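Tail spike protein gp49 (Pseudomonas phage LKA1, PDB 4RU4) is the tailspike lyase that cleaves the O-specific polysaccharide of Pseudomonas and so probably helps the phage degrade the host envelope during entry. Local coordinates at residues 236-241 / 259-264; 241-246 / 269-274; 286-291 / 316-321. All blocks are in the same frame, centred on the assembly; numbering follows the deposited sequence.

Contact 1: 236-241 / 259-264; sequences VTVTLA and SNISNI. With NA (sodium ion), chain Y.
The carbonyl oxygen of Leu240 is gripped by two donors, Ile264 N at 2.9 Å and water 1, also at 2.9 Å from Leu240 O. The water gives its second hydrogen to the O of Ser262, so it clips the outgoing ends of two parallel strands, 237-240 and 260-263. These are equivalent strands of successive coils in a pectin lyase-like parallel beta-helix, and their short axes lie 4.8 Å apart and only 1° from parallel. Coil stacking in such a fold rests on a ladder of main-chain bonds: Asn260 N to Val236 O, Val238 N to Asn260 O, Ser262 N to Val238 O. The rung before the final one, Leu240 N to Ser262 O, is bent (131° at the hydrogen) and weak, its acceptor shared with the water.

Side chains on the two faces differ in kind. Val238 and Ile261 lie alongside each other in the buried interior, where Ile261 CD1 reaches back to Val238 CG2 at 3.7 Å and also approaches Val236 CG2. Asn263 lies on that same face beside Leu240. Its OD1 takes a bond from Gly265 N, while its ND2 is held by the carbonyls of Asn242 and Tyr271. On the other face Thr237, Thr239, Asn260 and Ser262 are partly exposed. Asn260 ND2 bonds to Asp253 of the second subunit, and Ser262 and Ile264 pack on Arg184 of that subunit. In one of its two conformers Ser262 OG, anti to the backbone N, binds a sodium ion at 3.0 Å, with water 2 as another ligand.

At the incoming end a side chain substitutes for a main-chain acceptor: Ser259 OG, itself bonded to Thr257 O, receives Val236 N at 3.2 Å along an almost straight line (172°).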
ATOM      1  N   VAL B 236      11.173  14.572  15.707  1.00  6.97           N
ATOM      2  CA  VAL B 236      11.671  15.940  15.796  1.00  6.60           C
ATOM      3  C   VAL B 236      10.684  16.926  15.203  1.00  8.37           C
ATOM      4  O   VAL B 236       9.886  16.584  14.321  1.00  8.24           O
ATOM      5  CB  VAL B 236      13.082  16.178  15.173  1.00  9.58           C
ATOM      6  CG1 VAL B 236      14.125  15.212  15.772  1.00  5.45           C
ATOM      7  CG2 VAL B 236      13.032  16.104  13.653  1.00  5.47           C
ATOM      8  N   THR B 237      10.746  18.150  15.694  1.00  5.50           N
ATOM      9  CA  THR B 237       9.994  19.235  15.102  1.00  5.55           C
ATOM     10  C   THR B 237      11.000  20.257  14.572  1.00 11.11           C
ATOM     11  O   THR B 237      11.882  20.667  15.296  1.00  9.07           O
ATOM     12  CB  THR B 237       9.046  19.879  16.132  1.00  5.56           C
ATOM     13  OG1 THR B 237       8.133  18.882  16.605  1.00  8.18           O
ATOM     14  CG2 THR B 237       8.232  21.008  15.482  1.00  7.55           C
ATOM     15  N   VAL B 238      10.904  20.636  13.300  1.00  6.91           N
ATOM     16  CA  VAL B 238      11.856  21.612  12.771  1.00  6.63           C
ATOM     17  C   VAL B 238      11.103  22.698  12.030  1.00  8.85           C
ATOM     18  O   VAL B 238      10.265  22.400  11.185  1.00 11.36           O
ATOM     19  CB  VAL B 238      12.850  20.949  11.796  1.00  5.88           C
ATOM     20  CG1 VAL B 238      13.856  21.987  11.275  1.00  7.56           C
ATOM     21  CG2 VAL B 238      13.586  19.751  12.479  1.00  5.81           C
ATOM     22  N   THR B 239      11.388  23.954  12.339  1.00  7.97           N
ATOM     23  CA  THR B 239      10.878  25.043  11.523  1.00 10.49           C
ATOM     24  C   THR B 239      12.054  25.885  11.078  1.00 11.70           C
ATOM     25  O   THR B 239      13.102  25.915  11.739  1.00 11.41           O
ATOM     26  CB  THR B 239       9.861  25.941  12.272  1.00 11.50           C
ATOM     27  OG1 THR B 239      10.526  26.655  13.330  1.00  9.92           O
ATOM     28  CG2 THR B 239       8.716  25.099  12.820  1.00 12.10           C
ATOM     29  N   LEU B 240      11.892  26.556   9.952  1.00  7.50           N
ATOM     30  CA  LEU B 240      12.997  27.273   9.347  1.00  9.99           C
ATOM     31  C   LEU B 240      12.370  28.185   8.321  1.00 12.67           C
ATOM     32  O   LEU B 240      11.215  27.979   7.932  1.00  8.86           O
ATOM     33  CB  LEU B 240      13.956  26.295   8.652  1.00 11.73           C
ATOM     34  CG  LEU B 240      15.250  26.841   8.037  1.00 12.78           C
ATOM     35  CD1 LEU B 240      16.201  27.274   9.139  1.00 13.55           C
ATOM     36  CD2 LEU B 240      15.902  25.832   7.121  1.00 10.90           C
ATOM     37  N   ALA B 241      13.121  29.198   7.903  1.00  9.04           N
ATOM     38  CA  ALA B 241      12.705  30.050   6.793  1.00 10.25           C
ATOM     39  C   ALA B 241      13.930  30.231   5.919  1.00  9.31           C
ATOM     40  O   ALA B 241      14.477  31.321   5.833  1.00 10.18           O
ATOM     41  CB  ALA B 241      12.223  31.387   7.306  1.00  7.97           C
ATOM     42  N   SER B 259       8.152  12.819  12.354  1.00  5.86           N
ATOM     43  CA  SER B 259       8.657  14.181  12.529  1.00  5.10           C
ATOM     44  C   SER B 259       7.779  15.217  11.831  1.00  8.57           C
ATOM     45  O   SER B 259       7.094  14.900  10.862  1.00  9.18           O
ATOM     46  CB  SER B 259      10.119  14.274  12.042  1.00  5.18           C
ATOM     47  OG  SER B 259      10.900  13.355  12.792  1.00  5.97           O
ATOM     48  N   ASN B 260       7.808  16.444  12.327  1.00  7.91           N
ATOM     49  CA  ASN B 260       7.057  17.539  11.718  1.00  5.55           C
ATOM     50  C   ASN B 260       8.056  18.581  11.257  1.00  6.28           C
ATOM     51  O   ASN B 260       8.722  19.200  12.067  1.00  5.57           O
ATOM     52  CB  ASN B 260       6.048  18.159  12.694  1.00  7.54           C
ATOM     53  CG  ASN B 260       4.770  17.314  12.824  1.00 12.16           C
ATOM     54  OD1 ASN B 260       4.812  16.098  12.652  1.00 14.48           O
ATOM     55  ND2 ASN B 260       3.639  17.960  13.092  1.00  9.28           N
ATOM     56  N   ILE B 261       8.133  18.769   9.949  1.00  5.43           N
ATOM     57  CA  ILE B 261       9.123  19.644   9.357  1.00  6.78           C
ATOM     58  C   ILE B 261       8.407  20.732   8.568  1.00  8.25           C
ATOM     59  O   ILE B 261       7.541  20.439   7.721  1.00  8.43           O
ATOM     60  CB  ILE B 261      10.031  18.885   8.368  1.00  7.08           C
ATOM     61  CG1 ILE B 261      10.576  17.574   8.986  1.00  5.48           C
ATOM     62  CG2 ILE B 261      11.166  19.824   7.899  1.00  5.71           C
ATOM     63  CD1 ILE B 261      11.351  17.786  10.307  1.00  7.29           C
ATOM     64  N   SER B 262       8.751  21.992   8.831  0.68  6.70           N
ATOM     65  CA  SER B 262       8.091  23.111   8.143  0.68  8.40           C
ATOM     66  C   SER B 262       9.108  24.153   7.703  0.68  9.85           C
ATOM     67  O   SER B 262       9.699  24.835   8.542  0.68  9.17           O
ATOM     68  CB  SER B 262       7.047  23.770   9.063  0.68  7.19           C
ATOM     69  OG  SER B 262       6.401  24.863   8.424  0.68  7.86           O
ATOM     70  N   ASN B 263       9.304  24.289   6.393  1.00  8.02           N
ATOM     71  CA  ASN B 263      10.213  25.308   5.876  1.00  9.44           C
ATOM     72  C   ASN B 263       9.468  26.380   5.082  1.00  8.57           C
ATOM     73  O   ASN B 263       9.003  26.133   3.974  1.00  6.56           O
ATOM     74  CB  ASN B 263      11.367  24.682   5.058  1.00  6.22           C
ATOM     75  CG  ASN B 263      12.377  25.725   4.580  1.00  7.99           C
ATOM     76  OD1 ASN B 263      12.384  26.857   5.060  1.00  8.25           O
ATOM     77  ND2 ASN B 263      13.191  25.361   3.591  1.00  6.45           N
ATOM     78  N   ILE B 264       9.378  27.582   5.671  1.00  7.40           N
ATOM     79  CA  ILE B 264       8.669  28.705   5.082  1.00  9.69           C
ATOM     80  C   ILE B 264       9.425  29.162   3.848  1.00 10.38           C
ATOM     81  O   ILE B 264       8.832  29.751   2.934  1.00 10.02           O
ATOM     82  CB  ILE B 264       8.553  29.842   6.147  1.00  7.83           C
ATOM     83  CG1 ILE B 264       7.501  29.435   7.174  1.00 11.33           C
ATOM     84  CG2 ILE B 264       8.256  31.216   5.534  1.00 11.16           C
ATOM     85  CD1 ILE B 264       7.612  30.174   8.503  1.00 18.47           C
TER
HETATM   86 NA    NA Y 807       5.827  27.151  10.258  1.00 12.15          NA
HETATM   87  O   HOH W   1       8.737  27.399   9.321  1.00 43.40           O
HETATM   88  O   HOH W   2       7.232  28.836  11.832  1.00 27.86           O

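Contact 2: 241-246 / 269-274; sequences ANNAGV and DDYGII. With EDO (1,2-ethanediol), chain U.
Asn242 O faces the carboxylate of Asp270 with 3.1 Å between its O and Asp270 OD1, two acceptors that do not bond; Arg291 forms a salt bridge with Asp270. This is a corner of the parallel beta-helix, where two successive coils turn in step from one face of the solenoid to the next. Asn243 comes next. Its O accepts Tyr271 N at 2.8 Å, and its side chain runs alongside that of Asp269, amide and carboxylate planes 47° apart. Asn243 OD1 takes only a weak bond from Asp269 N, but two waters bridge the pair, one from Asn243 ND2 to Asp269 OD2, the other from Asn243 OD1 to Asp269 N.

The Ala244 methyl lies on the same side as the Tyr271 side chain, with Ala244 CB 3.9 Å from Ile274 CG2. Gly245 N then bonds to Tyr271 O at 3.2 Å, the donor tilted 35° out of the carbonyl plane as both chains bend. Through the corner the donors come closer to the line of the carbonyl: Val246 N meets Gly272 O at 2.9 Å, and Val246 O receives Ile274 N at 2.9 Å, at a C=O...N angle of 167°. The Ile274 chain carries on beneath the Tyr271 ring, with its CD1 over the ring centre, 3.5 Å from the ring plane.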
ATOM      1  N   ALA B 241      13.121  29.198   7.903  1.00  9.04           N
ATOM      2  CA  ALA B 241      12.705  30.050   6.793  1.00 10.25           C
ATOM      3  C   ALA B 241      13.930  30.231   5.919  1.00  9.31           C
ATOM      4  O   ALA B 241      14.477  31.321   5.833  1.00 10.18           O
ATOM      5  CB  ALA B 241      12.223  31.387   7.306  1.00  7.97           C
ATOM      6  N   ASN B 242      14.365  29.142   5.306  1.00 10.74           N
ATOM      7  CA  ASN B 242      15.564  29.135   4.490  1.00 12.27           C
ATOM      8  C   ASN B 242      15.576  27.954   3.505  1.00 11.59           C
ATOM      9  O   ASN B 242      14.546  27.657   2.874  1.00  9.68           O
ATOM     10  CB  ASN B 242      16.823  29.172   5.372  1.00 11.24           C
ATOM     11  CG  ASN B 242      18.022  29.839   4.667  1.00 12.44           C
ATOM     12  OD1 ASN B 242      18.645  29.255   3.773  1.00 13.17           O
ATOM     13  ND2 ASN B 242      18.356  31.055   5.089  1.00 16.35           N
ATOM     14  N   ASN B 243      16.716  27.280   3.351  1.00  9.89           N
ATOM     15  CA  ASN B 243      16.852  26.326   2.242  1.00  9.20           C
ATOM     16  C   ASN B 243      16.343  24.905   2.468  1.00  8.51           C
ATOM     17  O   ASN B 243      15.677  24.366   1.593  1.00  9.76           O
ATOM     18  CB  ASN B 243      18.288  26.284   1.707  1.00 11.03           C
ATOM     19  CG  ASN B 243      18.351  25.773   0.260  1.00 14.50           C
ATOM     20  OD1 ASN B 243      17.823  26.401  -0.656  1.00 17.90           O
ATOM     21  ND2 ASN B 243      18.976  24.630   0.065  1.00 14.74           N
ATOM     22  N   ALA B 244      16.647  24.292   3.617  1.00  6.62           N
ATOM     23  CA  ALA B 244      16.235  22.895   3.861  1.00  7.63           C
ATOM     24  C   ALA B 244      16.008  22.630   5.328  1.00  8.89           C
ATOM     25  O   ALA B 244      16.906  22.843   6.135  1.00  6.44           O
ATOM     26  CB  ALA B 244      17.275  21.920   3.334  1.00 10.65           C
ATOM     27  N   GLY B 245      14.812  22.166   5.673  1.00  7.08           N
ATOM     28  CA  GLY B 245      14.549  21.785   7.048  1.00  8.30           C
ATOM     29  C   GLY B 245      15.511  20.696   7.488  1.00  8.26           C
ATOM     30  O   GLY B 245      16.205  20.844   8.479  1.00  7.76           O
ATOM     31  N   VAL B 246      15.552  19.594   6.736  1.00  9.69           N
ATOM     32  CA  VAL B 246      16.454  18.474   7.017  1.00  5.98           C
ATOM     33  C   VAL B 246      17.127  18.107   5.697  1.00  6.04           C
ATOM     34  O   VAL B 246      16.452  17.931   4.689  1.00  8.44           O
ATOM     35  CB  VAL B 246      15.681  17.240   7.546  1.00  5.81           C
ATOM     36  CG1 VAL B 246      16.617  16.071   7.807  1.00  9.15           C
ATOM     37  CG2 VAL B 246      14.948  17.597   8.839  1.00  5.77           C
ATOM     38  N   ASP B 269      15.615  27.272  -3.120  1.00 13.28           N
ATOM     39  CA  ASP B 269      15.064  25.971  -3.433  1.00 16.28           C
ATOM     40  C   ASP B 269      14.007  25.512  -2.426  1.00  9.37           C
ATOM     41  O   ASP B 269      13.134  24.756  -2.782  1.00 13.98           O
ATOM     42  CB  ASP B 269      16.178  24.939  -3.525  1.00 21.50           C
ATOM     43  CG  ASP B 269      17.060  25.141  -4.747  1.00 26.80           C
ATOM     44  OD1 ASP B 269      16.630  25.829  -5.706  1.00 26.68           O
ATOM     45  OD2 ASP B 269      18.174  24.588  -4.746  1.00 29.92           O
ATOM     46  N   ASP B 270      14.131  25.946  -1.178  1.00  8.37           N
ATOM     47  CA  ASP B 270      13.065  25.852  -0.186  1.00 12.35           C
ATOM     48  C   ASP B 270      12.440  24.448  -0.048  1.00 13.56           C
ATOM     49  O   ASP B 270      11.247  24.244  -0.362  1.00 10.37           O
ATOM     50  CB  ASP B 270      12.012  26.940  -0.457  1.00 13.83           C
ATOM     51  CG  ASP B 270      12.610  28.366  -0.380  1.00 17.17           C
ATOM     52  OD1 ASP B 270      13.819  28.499  -0.053  1.00 16.44           O
ATOM     53  OD2 ASP B 270      11.881  29.357  -0.628  1.00 16.84           O
ATOM     54  N   TYR B 271      13.273  23.508   0.411  1.00  8.97           N
ATOM     55  CA  TYR B 271      12.894  22.121   0.678  1.00  6.88           C
ATOM     56  C   TYR B 271      12.492  21.878   2.128  1.00  6.08           C
ATOM     57  O   TYR B 271      12.984  22.537   3.038  1.00  6.88           O
ATOM     58  CB  TYR B 271      14.074  21.190   0.426  1.00  7.58           C
ATOM     59  CG  TYR B 271      14.737  21.308  -0.916  1.00 10.39           C
ATOM     60  CD1 TYR B 271      14.062  20.950  -2.064  1.00 13.85           C
ATOM     61  CD2 TYR B 271      16.056  21.743  -1.033  1.00 14.46           C
ATOM     62  CE1 TYR B 271      14.664  21.024  -3.321  1.00 15.18           C
ATOM     63  CE2 TYR B 271      16.671  21.824  -2.290  1.00 18.28           C
ATOM     64  CZ  TYR B 271      15.955  21.459  -3.429  1.00 19.99           C
ATOM     65  OH  TYR B 271      16.515  21.523  -4.687  1.00 21.54           O
ATOM     66  N   GLY B 272      11.639  20.883   2.340  1.00  6.68           N
ATOM     67  CA  GLY B 272      11.300  20.462   3.704  1.00  5.84           C
ATOM     68  C   GLY B 272      12.359  19.455   4.145  1.00  7.39           C
ATOM     69  O   GLY B 272      13.220  19.769   4.951  1.00  5.89           O
ATOM     70  N   ILE B 273      12.276  18.238   3.600  1.00  5.72           N
ATOM     71  CA  ILE B 273      13.308  17.204   3.767  1.00  5.71           C
ATOM     72  C   ILE B 273      13.890  16.909   2.389  1.00  6.52           C
ATOM     73  O   ILE B 273      13.139  16.666   1.433  1.00  6.88           O
ATOM     74  CB  ILE B 273      12.692  15.885   4.293  1.00  6.35           C
ATOM     75  CG1 ILE B 273      11.927  16.125   5.583  1.00  6.33           C
ATOM     76  CG2 ILE B 273      13.773  14.820   4.547  1.00  7.58           C
ATOM     77  CD1 ILE B 273      10.867  14.989   5.932  1.00  5.34           C
ATOM     78  N   ILE B 274      15.212  16.939   2.268  1.00  5.98           N
ATOM     79  CA  ILE B 274      15.837  16.595   1.005  1.00  5.93           C
ATOM     80  C   ILE B 274      16.886  15.501   1.184  1.00  9.90           C
ATOM     81  O   ILE B 274      17.718  15.531   2.120  1.00  5.97           O
ATOM     82  CB  ILE B 274      16.425  17.821   0.242  1.00  8.77           C
ATOM     83  CG1 ILE B 274      17.199  17.330  -0.996  1.00 11.38           C
ATOM     84  CG2 ILE B 274      17.316  18.675   1.167  1.00  9.06           C
ATOM     85  CD1 ILE B 274      17.296  18.295  -2.098  1.00 13.94           C
TER
HETATM   86  C1  EDO U 803      19.662  18.593  -7.225  1.00 28.08           C
HETATM   87  O1  EDO U 803      20.222  19.296  -8.336  1.00 30.94           O
HETATM   88  C2  EDO U 803      19.499  19.570  -6.068  1.00 31.96           C
HETATM   89  O2  EDO U 803      18.797  18.953  -4.997  1.00 28.45           O
HETATM   90  O   HOH W   3      19.424  24.017  -2.694  1.00 27.27           O
HETATM   91  O   HOH W   4      18.535  27.844  -3.354  1.00 37.90           O

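Contact 3: 286-291 / 316-321; sequences CKVYAR and CTLRND. With EDO (1,2-ethanediol), chain T.
Strands 287-290 and 317-320 run parallel, 4.8 Å apart at closest approach and inclined by 12°, as adjoining coils of the beta-helix do. Main-chain bonds alternate regularly from Thr317 N on Cys286 O to Ala290 N on Arg319 O. The pattern then shifts by one residue: Asp321 N bonds to Arg291 O at 2.9 Å. At the opposite end Cys316 SG accepts Cys286 N at 3.5 Å.

Inside the coil, Leu318 CD2 packs alongside Val288 CB at 3.8 Å. On the other face the Tyr289 ring leans across the next strand; with CG anti to N (chi1 171°), it puts CD1 3.3 Å from Arg319 O, Arg319 CB in plane at its edge, and OH beside Asp321 CB. Lys287 CE lies 3.7 Å from Arg319 NH1. Their like charges are answered by Glu172 and Asp280 of the second subunit respectively, and Lys287 NZ also clasps both hydroxyls of an ethanediol, probably from the crystallisation liquor. Water 6 joins Arg291 NH1 to Asp321 OD2, 5.1 Å apart, while Arg291 CG packs on Asp321 CB. Asp321 OD1 also bonds Thr323 and forms a salt bridge with Arg174 of the second subunit; Arg291 pairs with Asp270.

Strand 260-263 flanks 287-290 on its other edge and strand 344-345 continues beyond 317-320, while the face bearing Lys287, Tyr289 and Arg319 docks against the second subunit, whose Arg184 makes a cation-pi contact with Tyr289.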
ATOM      1  N   CYS B 286       5.753  11.298   8.469  1.00  8.90           N
ATOM      2  CA  CYS B 286       6.091  12.700   8.699  1.00  8.52           C
ATOM      3  C   CYS B 286       5.031  13.649   8.156  1.00 11.23           C
ATOM      4  O   CYS B 286       4.422  13.369   7.105  1.00  5.74           O
ATOM      5  CB  CYS B 286       7.425  13.046   8.032  1.00  6.62           C
ATOM      6  SG  CYS B 286       8.859  12.225   8.789  1.00  7.73           S
ATOM      7  N   LYS B 287       4.838  14.775   8.853  1.00  9.12           N
ATOM      8  CA  LYS B 287       3.989  15.869   8.352  1.00  5.03           C
ATOM      9  C   LYS B 287       4.922  16.981   7.921  1.00  8.94           C
ATOM     10  O   LYS B 287       5.759  17.438   8.717  1.00 10.71           O
ATOM     11  CB  LYS B 287       3.005  16.357   9.442  1.00  5.03           C
ATOM     12  CG  LYS B 287       2.085  17.522   8.997  1.00  5.43           C
ATOM     13  CD  LYS B 287       0.883  17.712   9.967  1.00  5.06           C
ATOM     14  CE  LYS B 287       0.072  18.986   9.597  1.00  9.29           C
ATOM     15  NZ  LYS B 287       0.820  20.208  10.036  1.00  7.35           N
ATOM     16  N   VAL B 288       4.845  17.378   6.646  1.00  5.19           N
ATOM     17  CA  VAL B 288       5.854  18.257   6.092  1.00  6.49           C
ATOM     18  C   VAL B 288       5.229  19.397   5.271  1.00  5.37           C
ATOM     19  O   VAL B 288       4.281  19.181   4.482  1.00  8.85           O
ATOM     20  CB  VAL B 288       6.860  17.461   5.211  1.00  7.39           C
ATOM     21  CG1 VAL B 288       8.017  18.353   4.778  1.00  6.84           C
ATOM     22  CG2 VAL B 288       7.380  16.202   5.945  1.00  5.23           C
ATOM     23  N   TYR B 289       5.737  20.608   5.483  1.00  8.34           N
ATOM     24  CA  TYR B 289       5.437  21.758   4.625  1.00  6.22           C
ATOM     25  C   TYR B 289       6.742  22.387   4.167  1.00  6.51           C
ATOM     26  O   TYR B 289       7.663  22.519   4.960  1.00  6.36           O
ATOM     27  CB  TYR B 289       4.626  22.855   5.357  1.00  6.52           C
ATOM     28  CG  TYR B 289       4.542  24.103   4.515  1.00  6.64           C
ATOM     29  CD1 TYR B 289       3.614  24.211   3.471  1.00  5.73           C
ATOM     30  CD2 TYR B 289       5.452  25.152   4.700  1.00  8.24           C
ATOM     31  CE1 TYR B 289       3.561  25.342   2.681  1.00  6.11           C
ATOM     32  CE2 TYR B 289       5.420  26.276   3.900  1.00  6.02           C
ATOM     33  CZ  TYR B 289       4.483  26.362   2.885  1.00  7.76           C
ATOM     34  OH  TYR B 289       4.461  27.505   2.108  1.00  8.82           O
ATOM     35  N   ALA B 290       6.815  22.790   2.903  1.00  5.78           N
ATOM     36  CA  ALA B 290       7.875  23.704   2.456  1.00  5.93           C
ATOM     37  C   ALA B 290       7.318  24.538   1.312  1.00  5.99           C
ATOM     38  O   ALA B 290       6.439  24.077   0.606  1.00  7.00           O
ATOM     39  CB  ALA B 290       9.123  22.951   2.022  1.00  6.90           C
ATOM     40  N   ARG B 291       7.807  25.765   1.148  1.00  8.86           N
ATOM     41  CA  ARG B 291       7.303  26.647   0.104  1.00  9.03           C
ATOM     42  C   ARG B 291       7.349  25.937  -1.245  1.00  8.62           C
ATOM     43  O   ARG B 291       6.360  25.924  -1.944  1.00  8.76           O
ATOM     44  CB  ARG B 291       8.085  27.974   0.042  1.00  6.42           C
ATOM     45  CG  ARG B 291       7.456  28.981  -0.924  1.00 10.67           C
ATOM     46  CD  ARG B 291       8.268  30.280  -1.074  1.00 13.51           C
ATOM     47  NE  ARG B 291       9.532  30.040  -1.778  1.00 16.75           N
ATOM     48  CZ  ARG B 291       9.694  30.075  -3.103  1.00 18.56           C
ATOM     49  NH1 ARG B 291       8.667  30.350  -3.919  1.00 15.33           N
ATOM     50  NH2 ARG B 291      10.896  29.826  -3.615  1.00 17.26           N
ATOM     51  N   CYS B 316       3.238   9.780   4.720  1.00  8.29           N
ATOM     52  CA  CYS B 316       3.401  11.210   5.027  1.00  7.82           C
ATOM     53  C   CYS B 316       2.259  12.060   4.496  1.00  7.93           C
ATOM     54  O   CYS B 316       1.566  11.667   3.552  1.00  8.64           O
ATOM     55  CB  CYS B 316       4.698  11.751   4.411  1.00 10.56           C
ATOM     56  SG  CYS B 316       6.226  10.985   5.043  1.00 11.22           S
ATOM     57  N   THR B 317       2.070  13.228   5.095  1.00  4.81           N
ATOM     58  CA  THR B 317       1.218  14.279   4.521  1.00  5.24           C
ATOM     59  C   THR B 317       2.133  15.447   4.161  1.00  6.63           C
ATOM     60  O   THR B 317       2.920  15.924   5.010  1.00  7.09           O
ATOM     61  CB  THR B 317       0.109  14.761   5.509  1.00  8.16           C
ATOM     62  OG1 THR B 317      -0.854  13.719   5.667  1.00  9.49           O
ATOM     63  CG2 THR B 317      -0.633  15.993   4.953  1.00  8.60           C
ATOM     64  N   LEU B 318       2.055  15.883   2.911  1.00  5.00           N
ATOM     65  CA  LEU B 318       2.949  16.897   2.381  1.00  7.20           C
ATOM     66  C   LEU B 318       2.118  18.071   1.848  1.00  5.16           C
ATOM     67  O   LEU B 318       1.080  17.858   1.193  1.00  9.13           O
ATOM     68  CB  LEU B 318       3.813  16.318   1.233  1.00  6.56           C
ATOM     69  CG  LEU B 318       4.504  14.960   1.498  1.00 10.71           C
ATOM     70  CD1 LEU B 318       5.374  14.596   0.265  1.00 15.66           C
ATOM     71  CD2 LEU B 318       5.368  15.030   2.725  1.00 14.56           C
ATOM     72  N   ARG B 319       2.580  19.280   2.127  1.00  5.27           N
ATOM     73  CA  ARG B 319       1.989  20.526   1.607  1.00  5.35           C
ATOM     74  C   ARG B 319       3.081  21.474   1.135  1.00  7.65           C
ATOM     75  O   ARG B 319       4.202  21.465   1.669  1.00  7.63           O
ATOM     76  CB  ARG B 319       1.162  21.230   2.687  1.00  5.36           C
ATOM     77  CG  ARG B 319      -0.083  20.458   3.153  1.00  5.25           C
ATOM     78  CD  ARG B 319      -0.763  21.200   4.351  1.00  8.90           C
ATOM     79  NE  ARG B 319      -2.070  20.618   4.686  1.00  6.99           N
ATOM     80  CZ  ARG B 319      -2.259  19.621   5.549  1.00  6.80           C
ATOM     81  NH1 ARG B 319      -1.226  19.052   6.177  1.00  5.88           N
ATOM     82  NH2 ARG B 319      -3.492  19.168   5.777  1.00  5.61           N
ATOM     83  N   ASN B 320       2.770  22.271   0.111  1.00  6.52           N
ATOM     84  CA  ASN B 320       3.671  23.319  -0.331  1.00  8.07           C
ATOM     85  C   ASN B 320       2.898  24.624  -0.543  1.00  6.03           C
ATOM     86  O   ASN B 320       1.694  24.683  -0.280  1.00  7.17           O
ATOM     87  CB  ASN B 320       4.513  22.899  -1.569  1.00  5.73           C
ATOM     88  CG  ASN B 320       3.749  23.030  -2.906  1.00  5.72           C
ATOM     89  OD1 ASN B 320       2.511  23.111  -2.939  1.00  7.45           O
ATOM     90  ND2 ASN B 320       4.498  23.055  -4.013  1.00  5.79           N
ATOM     91  N   ASP B 321       3.597  25.664  -0.984  1.00  7.66           N
ATOM     92  CA  ASP B 321       2.968  26.928  -1.333  1.00  7.60           C
ATOM     93  C   ASP B 321       2.452  26.777  -2.760  1.00 10.37           C
ATOM     94  O   ASP B 321       3.233  26.719  -3.716  1.00  8.77           O
ATOM     95  CB  ASP B 321       4.032  28.039  -1.280  1.00  9.71           C
ATOM     96  CG  ASP B 321       3.487  29.418  -1.660  1.00 10.97           C
ATOM     97  OD1 ASP B 321       2.336  29.526  -2.118  1.00 10.14           O
ATOM     98  OD2 ASP B 321       4.232  30.413  -1.504  1.00  8.46           O
TER
HETATM   99  C1  EDO T 802       4.507  20.375   9.555  1.00 14.48           C
HETATM  100  O1  EDO T 802       3.608  20.332  10.677  1.00 18.32           O
HETATM  101  C2  EDO T 802       4.095  21.513   8.637  1.00 11.84           C
HETATM  102  O2  EDO T 802       2.781  21.331   8.091  1.00 11.53           O
HETATM  103  O   HOH W   5       1.704  19.615   6.002  1.00 10.17           O
HETATM  104  O   HOH W   6       5.913  31.115  -3.500  1.00 18.00           O

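How the contacts relate
Followed from the N terminus, the chain first lays down 236-241 and rounds the corner at 241-246. One turn later, 259-264 returns beside the first strand and closes contact 1; 269-274 then stacks on the corner and closes contact 2. The two loops therefore cross, sharing Ala241, and join two faces of the same pair of coils. Contact 3 follows in series: 286-291, a coil further on, pairs with 316-321 after the next circuit. Strands 260-263 and 287-290 are neighbours, so contacts 1 and 3 form one continuous ladder, on a face that also touches the second subunit. Ala290 CB packs against Gly272 N, joining contacts 2 and 3.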